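Local coordinates for protein GCN5-related N-acetyltransferase (PDB 4IUS) that probably transfers acyl groups, most likely acetyl, to an acceptor not firmly established, as other GCN5-related N-acetyltransferases do, at residues A[37-40]-A[41-44]; A[52-56]-A[57-61]; A[80-83]-A[84-87]. The protein carries 1 engineered substitution. All blocks are in the same frame, centred on the assembly; numbering follows the deposited sequence. Where two conformers were deposited one is given.

Contact 1. Residues A[37-40]-A[41-44]; sequences EDVW and FLSR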
loop_
_atom_site.group_PDB
_atom_site.type_symbol
_atom_site.label_atom_id
_atom_site.label_comp_id
_atom_site.label_asym_id
_atom_site.label_seq_id
_atom_site.Cartn_x
_atom_site.Cartn_y
_atom_site.Cartn_z
ATOM N N GLU A 37 10.298 1.429 14.894
ATOM C CA GLU A 37 11.216 0.397 14.408
ATOM C C GLU A 37 12.124 0.924 13.299
ATOM O O GLU A 37 11.761 1.837 12.589
ATOM C CB GLU A 37 10.446 -0.808 13.879
ATOM C CG GLU A 37 9.569 -1.516 14.907
ATOM C CD GLU A 37 8.836 -2.745 14.346
ATOM O OE1 GLU A 37 9.005 -3.075 13.148
ATOM O OE2 GLU A 37 8.082 -3.387 15.105
ATOM N N ASP A 38 13.313 0.331 13.165
ATOM C CA ASP A 38 14.281 0.751 12.124
ATOM C C ASP A 38 14.108 0.079 10.788
ATOM O O ASP A 38 14.810 0.440 9.860
ATOM C CB ASP A 38 15.712 0.553 12.615
ATOM C CG ASP A 38 16.035 1.420 13.802
ATOM O OD1 ASP A 38 15.958 2.685 13.709
ATOM O OD2 ASP A 38 16.428 0.834 14.835
ATOM N N VAL A 39 13.150 -0.844 10.658
ATOM C CA VAL A 39 12.918 -1.505 9.378
ATOM C C VAL A 39 12.767 -0.432 8.298
ATOM O O VAL A 39 11.910 0.477 8.446
ATOM C CB VAL A 39 11.687 -2.382 9.443
ATOM C CG1 VAL A 39 11.369 -2.971 8.072
ATOM C CG2 VAL A 39 11.887 -3.520 10.473
ATOM N N TRP A 40 13.572 -0.498 7.254
ATOM C CA TRP A 40 13.779 0.717 6.447
ATOM C C TRP A 40 12.494 1.274 5.850
ATOM O O TRP A 40 12.245 2.482 5.886
ATOM C CB TRP A 40 14.826 0.482 5.377
ATOM C CG TRP A 40 14.435 -0.431 4.263
ATOM C CD1 TRP A 40 14.676 -1.787 4.175
ATOM C CD2 TRP A 40 13.732 -0.065 3.044
ATOM N NE1 TRP A 40 14.168 -2.286 2.991
ATOM C CE2 TRP A 40 13.578 -1.277 2.272
ATOM C CE3 TRP A 40 13.232 1.128 2.533
ATOM C CZ2 TRP A 40 12.929 -1.279 1.015
ATOM C CZ3 TRP A 40 12.563 1.118 1.319
ATOM C CH2 TRP A 40 12.432 -0.063 0.567
ATOM N N PHE A 41 11.628 0.400 5.358
ATOM C CA PHE A 41 10.454 0.827 4.610
ATOM C C PHE A 41 9.339 1.327 5.504
ATOM O O PHE A 41 8.351 1.871 4.988
ATOM C CB PHE A 41 9.961 -0.239 3.633
ATOM C CG PHE A 41 9.613 -1.552 4.280
ATOM C CD1 PHE A 41 8.432 -1.704 4.954
ATOM C CD2 PHE A 41 10.509 -2.604 4.247
ATOM C CE1 PHE A 41 8.125 -2.906 5.584
ATOM C CE2 PHE A 41 10.221 -3.810 4.847
ATOM C CZ PHE A 41 9.021 -3.955 5.528
ATOM N N LEU A 42 9.450 1.175 6.825
ATOM C CA LEU A 42 8.511 1.718 7.767
ATOM C C LEU A 42 8.653 3.225 7.954
ATOM O O LEU A 42 7.767 3.848 8.592
ATOM C CB LEU A 42 8.566 1.006 9.116
ATOM C CG LEU A 42 8.180 -0.491 9.026
ATOM C CD1 LEU A 42 8.275 -1.084 10.432
ATOM C CD2 LEU A 42 6.805 -0.715 8.395
ATOM N N SER A 43 9.735 3.806 7.463
ATOM C CA SER A 43 9.934 5.244 7.521
ATOM C C SER A 43 10.094 5.789 6.105
ATOM O O SER A 43 10.854 5.246 5.342
ATOM C CB SER A 43 11.134 5.601 8.372
ATOM O OG SER A 43 10.966 5.175 9.728
ATOM N N ARG A 44 9.382 6.868 5.763
ATOM C CA ARG A 44 9.435 7.425 4.415
ATOM C C ARG A 44 8.888 8.828 4.471
ATOM O O ARG A 44 8.281 9.248 5.473
ATOM C CB ARG A 44 8.606 6.593 3.426
ATOM C CG ARG A 44 7.129 6.658 3.664
ATOM C CD ARG A 44 6.308 5.902 2.634
ATOM N NE ARG A 44 6.642 4.484 2.712
ATOM C CZ ARG A 44 5.770 3.487 2.841
ATOM N NH1 ARG A 44 4.462 3.711 2.773
ATOM N NH2 ARG A 44 6.230 2.230 2.923
HETATM O O HOH W 1 12.022 2.759 10.044
#

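Contact 2. Residues A[52-56]-A[57-61]; sequences VPFDP and AEVPW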
loop_
_atom_site.group_PDB
_atom_site.type_symbol
_atom_site.label_atom_id
_atom_site.label_comp_id
_atom_site.label_asym_id
_atom_site.label_seq_id
_atom_site.Cartn_x
_atom_site.Cartn_y
_atom_site.Cartn_z
ATOM N N VAL A 52 -2.844 20.301 -3.078
ATOM C CA VAL A 52 -2.502 21.705 -2.850
ATOM C C VAL A 52 -1.238 22.039 -3.645
ATOM O O VAL A 52 -0.279 21.281 -3.599
ATOM C CB VAL A 52 -2.241 21.950 -1.346
ATOM C CG1 VAL A 52 -1.845 23.402 -1.037
ATOM C CG2 VAL A 52 -3.481 21.535 -0.544
ATOM N N PRO A 53 -1.207 23.184 -4.354
ATOM C CA PRO A 53 -0.017 23.558 -5.104
ATOM C C PRO A 53 1.162 23.738 -4.175
ATOM O O PRO A 53 0.959 24.104 -2.993
ATOM C CB PRO A 53 -0.363 24.913 -5.707
ATOM C CG PRO A 53 -1.725 25.224 -5.344
ATOM C CD PRO A 53 -2.327 24.109 -4.583
ATOM N N PHE A 54 2.341 23.429 -4.666
ATOM C CA PHE A 54 3.546 23.644 -3.901
ATOM C C PHE A 54 4.493 24.611 -4.588
ATOM O O PHE A 54 4.444 24.836 -5.783
ATOM C CB PHE A 54 4.273 22.316 -3.639
ATOM C CG PHE A 54 4.956 21.748 -4.853
ATOM C CD1 PHE A 54 4.281 20.985 -5.813
ATOM C CD2 PHE A 54 6.295 22.009 -5.044
ATOM C CE1 PHE A 54 4.936 20.558 -6.960
ATOM C CE2 PHE A 54 6.958 21.537 -6.174
ATOM C CZ PHE A 54 6.282 20.830 -7.124
ATOM N N ASP A 55 5.386 25.156 -3.794
ATOM C CA ASP A 55 6.367 26.079 -4.263
ATOM C C ASP A 55 7.677 25.305 -4.387
ATOM O O ASP A 55 8.249 24.867 -3.392
ATOM C CB ASP A 55 6.527 27.200 -3.252
ATOM C CG ASP A 55 7.464 28.274 -3.726
ATOM O OD1 ASP A 55 8.263 28.056 -4.693
ATOM O OD2 ASP A 55 7.379 29.343 -3.090
ATOM N N PRO A 56 8.180 25.123 -5.620
ATOM C CA PRO A 56 9.407 24.351 -5.775
ATOM C C PRO A 56 10.607 24.914 -5.035
ATOM O O PRO A 56 11.503 24.157 -4.676
ATOM C CB PRO A 56 9.678 24.360 -7.273
ATOM C CG PRO A 56 8.810 25.427 -7.808
ATOM C CD PRO A 56 7.650 25.628 -6.902
ATOM N N ALA A 57 10.593 26.224 -4.762
ATOM C CA ALA A 57 11.713 26.863 -4.091
ATOM C C ALA A 57 11.915 26.305 -2.687
ATOM O O ALA A 57 13.016 26.406 -2.152
ATOM C CB ALA A 57 11.521 28.384 -4.048
ATOM N N GLU A 58 10.849 25.785 -2.070
ATOM C CA GLU A 58 10.911 25.264 -0.708
ATOM C C GLU A 58 11.522 23.882 -0.648
ATOM O O GLU A 58 11.880 23.411 0.425
ATOM C CB GLU A 58 9.475 25.190 -0.125
ATOM C CG GLU A 58 8.817 26.551 0.106
ATOM C CD GLU A 58 7.381 26.507 0.630
ATOM O OE1 GLU A 58 6.844 25.383 0.877
ATOM O OE2 GLU A 58 6.805 27.621 0.778
ATOM N N VAL A 59 11.528 23.174 -1.754
ATOM C CA VAL A 59 11.871 21.753 -1.707
ATOM C C VAL A 59 13.307 21.463 -1.222
ATOM O O VAL A 59 13.499 20.531 -0.452
ATOM C CB VAL A 59 11.513 21.030 -3.033
ATOM C CG1 VAL A 59 12.022 19.594 -3.028
ATOM C CG2 VAL A 59 9.986 21.110 -3.262
ATOM N N PRO A 60 14.334 22.222 -1.662
ATOM C CA PRO A 60 15.673 21.883 -1.167
ATOM C C PRO A 60 15.778 21.909 0.364
ATOM O O PRO A 60 16.249 20.954 0.977
ATOM C CB PRO A 60 16.552 22.940 -1.805
ATOM C CG PRO A 60 15.834 23.269 -3.076
ATOM C CD PRO A 60 14.367 23.216 -2.753
ATOM N N TRP A 61 15.294 22.964 0.989
ATOM C CA TRP A 61 15.286 23.067 2.444
ATOM C C TRP A 61 14.421 21.968 3.053
ATOM O O TRP A 61 14.778 21.391 4.068
ATOM C CB TRP A 61 14.771 24.454 2.828
ATOM C CG TRP A 61 14.250 24.515 4.231
ATOM C CD1 TRP A 61 14.977 24.666 5.414
ATOM C CD2 TRP A 61 12.897 24.290 4.636
ATOM N NE1 TRP A 61 14.125 24.591 6.486
ATOM C CE2 TRP A 61 12.870 24.345 6.062
ATOM C CE3 TRP A 61 11.715 24.066 3.957
ATOM C CZ2 TRP A 61 11.707 24.140 6.770
ATOM C CZ3 TRP A 61 10.562 23.873 4.672
ATOM C CH2 TRP A 61 10.559 23.921 6.053
HETATM O O HOH W 2 5.028 24.404 -0.942
#

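Contact 3. Residues A[80-83]-A[84-87]; sequences ELVE and EANP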
loop_
_atom_site.group_PDB
_atom_site.type_symbol
_atom_site.label_atom_id
_atom_site.label_comp_id
_atom_site.label_asym_id
_atom_site.label_seq_id
_atom_site.Cartn_x
_atom_site.Cartn_y
_atom_site.Cartn_z
ATOM N N GLU A 80 7.243 8.337 -1.249
ATOM C CA GLU A 80 6.155 7.815 -2.080
ATOM C C GLU A 80 5.173 8.949 -2.325
ATOM O O GLU A 80 4.681 9.542 -1.375
ATOM C CB GLU A 80 5.438 6.645 -1.426
ATOM C CG GLU A 80 6.252 5.365 -1.291
ATOM C CD GLU A 80 5.357 4.150 -0.939
ATOM O OE1 GLU A 80 4.114 4.313 -0.777
ATOM O OE2 GLU A 80 5.906 3.041 -0.856
ATOM N N LEU A 81 4.905 9.226 -3.588
ATOM C CA LEU A 81 3.989 10.254 -4.022
ATOM C C LEU A 81 2.913 9.653 -4.908
ATOM O O LEU A 81 3.044 8.551 -5.434
ATOM C CB LEU A 81 4.706 11.371 -4.771
ATOM C CG LEU A 81 5.854 12.064 -4.030
ATOM C CD1 LEU A 81 6.553 13.054 -4.954
ATOM C CD2 LEU A 81 5.337 12.727 -2.778
ATOM N N VAL A 82 1.858 10.409 -5.117
ATOM C CA VAL A 82 0.857 10.118 -6.139
ATOM C C VAL A 82 0.946 11.286 -7.114
ATOM O O VAL A 82 0.689 12.425 -6.728
ATOM C CB VAL A 82 -0.560 9.946 -5.538
ATOM C CG1 VAL A 82 -1.540 9.639 -6.690
ATOM C CG2 VAL A 82 -0.579 8.851 -4.482
ATOM N N GLU A 83 1.359 11.031 -8.343
ATOM C CA GLU A 83 1.678 12.128 -9.257
ATOM C C GLU A 83 0.526 13.106 -9.420
ATOM O O GLU A 83 0.724 14.304 -9.438
ATOM C CB GLU A 83 2.120 11.562 -10.615
ATOM C CG GLU A 83 2.385 12.610 -11.678
ATOM C CD GLU A 83 3.554 13.551 -11.362
ATOM O OE1 GLU A 83 4.515 13.140 -10.670
ATOM O OE2 GLU A 83 3.481 14.733 -11.816
ATOM N N GLU A 84 -0.691 12.587 -9.594
ATOM C CA GLU A 84 -1.833 13.435 -9.871
ATOM C C GLU A 84 -2.281 14.239 -8.667
ATOM O O GLU A 84 -2.956 15.226 -8.786
ATOM C CB GLU A 84 -2.988 12.616 -10.447
ATOM C CG GLU A 84 -2.683 11.894 -11.763
ATOM C CD GLU A 84 -2.039 10.508 -11.621
ATOM O OE1 GLU A 84 -1.690 10.106 -10.484
ATOM O OE2 GLU A 84 -1.820 9.840 -12.689
ATOM N N ALA A 85 -1.887 13.806 -7.476
ATOM C CA ALA A 85 -2.189 14.526 -6.235
ATOM C C ALA A 85 -1.250 15.748 -6.078
ATOM O O ALA A 85 -1.626 16.732 -5.475
ATOM C CB ALA A 85 -2.022 13.627 -5.012
ATOM N N ASN A 86 -0.016 15.637 -6.576
ATOM C CA ASN A 86 0.970 16.718 -6.462
ATOM C C ASN A 86 1.819 16.804 -7.747
ATOM O O ASN A 86 3.013 16.434 -7.760
ATOM C CB ASN A 86 1.851 16.510 -5.222
ATOM C CG ASN A 86 1.077 16.602 -3.929
ATOM O OD1 ASN A 86 0.635 15.588 -3.400
ATOM N ND2 ASN A 86 0.889 17.813 -3.440
ATOM N N PRO A 87 1.200 17.290 -8.833
ATOM C CA PRO A 87 1.886 17.199 -10.105
ATOM C C PRO A 87 3.223 17.956 -10.067
ATOM O O PRO A 87 3.284 19.099 -9.615
ATOM C CB PRO A 87 0.910 17.850 -11.077
ATOM C CG PRO A 87 -0.420 17.682 -10.460
ATOM C CD PRO A 87 -0.213 17.693 -8.980
HETATM O O HOH W 3 1.465 12.813 -3.557
HETATM O O HOH W 4 4.823 14.203 -8.177
#

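Contact 1. Residues A[37-40]-A[41-44]
W40 and F41 sit on the short 3-10 turn that links antiparallel strands 30-35 and 44-47, and their rings meet there as a T-shaped pair. The F41 edge is turned to the face of the W40 five-membered ring, with planes at 87° and centroids 5.3 Å apart. F41 carries its CG between its own N and C (chi1 58°), which sets the ring across the face of the indole, edge on. Its CB lies almost squarely over the neighbouring six-membered ring of W40, 3.6 Å from that centroid. The F41 ring is covered on one face by V39, whose CG1 is a CH-pi partner 3.8 Å from the ring centroid. V39 also presents its CB to L42 CD1 at 3.8 Å. H256 stacks on W40 from outside the turn.

Two backbone bonds wind the turn. L42 N donates to V39 O over 3.0 Å, and the straighter S43 N to W40 O bond spans 3.2 Å at 165°. S43 OG receives the H35 amide of strand 30-35 and donates to water 1. That water in turn donates to V39 O at 2.8 Å and to E37 O at 2.7 Å.

Contact 2. Residues A[52-56]-A[57-61]
D55, P56 and A57 form an Asx turn that leads into helix 59-71. The D55 carboxylate reaches forward to A57 while E58 lies back against D55; F54 and V59, flanking the turn, pack toward helix 89-95. With CG opposite its own N (chi1 -175°), D55 sets OD1 to take A57 N at 3.0 Å, from a donor 47° above the carboxylate plane. One residue on, D55 O accepts E58 N at 3.1 Å, closing a backbone turn around the Asx turn.

The extended chain of E58 brings its CD 4.0 Å from D55 CB, and OE1 accepts from water 2, which is itself the acceptor of D55 N. The two carboxylates come near without touching, D55 OD2 and E58 OE2 being 4.3 Å apart, so their like charges probably disfavour closer approach. An alanine here removes the carboxylate, and water 2 would probably be held less firmly, with D55 N losing its bridge to residue 58 and D55 CB the chain lying against it.

F54 and V59 lean obliquely together, CD2 to CG2 at 4.2 Å, with the i to i+5 spacing of a hydrophobic staple. Both also reach P29 and V92. P60 lacks an N-H; P56 O instead receives V59 N at 3.1 Å, and P60 CD rests 3.6 Å from that same oxygen.

Contact 3. Residues A[80-83]-A[84-87]
V82, A85 and N86 make one helical turn where the edge strand 78-82 ends, before helix 89-95, and V82 O is the acceptor on which it closes. That oxygen receives N86 N at 3.3 Å in an i to i+4 bond, the donor lying almost straight out from the carbonyl (C=O...N 164°). A85 N adds a weak, more bent bond to the same oxygen at 3.0 Å. N86 N is itself shared, for E83 O is a second, weak partner 3.2 Å away. P87 has no amide hydrogen to offer E83 O; its CA makes a CA-H...O contact with it at 3.2 Å.

Two waters tie the side chains into the turn. Water 3 accepts from V82 N and donates to N86 OD1, each over 2.9 Å, so the amide oxygen of buried N86 is satisfied, while its ND2 reaches E49 O. Water 4 donates to E83 OE1 at 2.7 Å and to N86 O. E83 bends at its second torsion (chi2 64°), which folds the carboxylate back beside P87, and its other oxygen, OE2, accepts the G88 amide. Both oxygens of E83 are thereby engaged.

Apolar contact is slight: V82 CB meets A85 CB, with helix 6-19 packed against both through A7 and A11. The E84 carboxylate is held by T246 of strand 242-251, with OE2 bonded to OG1, while the bend of the chain at chi2 (86°) brings OE1 within 3.8 Å of V82 CG1.

Contacts 1 and 2 lie on the surface, whereas contact 3 is partly buried, at the end of the edge strand of the mixed sheet. All three are turns beside regular elements, yet their chemistry differs: contact 1 is mainly aromatic and apolar, contact 2 combines an Asx turn with two nearby carboxylates, and contact 3 relies on shared backbone bonds and bridging waters. Contacts 1 and 3 approach where R44 NH1 and E80 OE1 lie 3.6 Å apart, a long and weak charge pairing. Contacts 2 and 3 touch where F54 CE1 lies 3.5 Å from P87 O, near helix 89-95. Contacts 1 and 2 do not meet, their nearest atoms being about 13 Å apart.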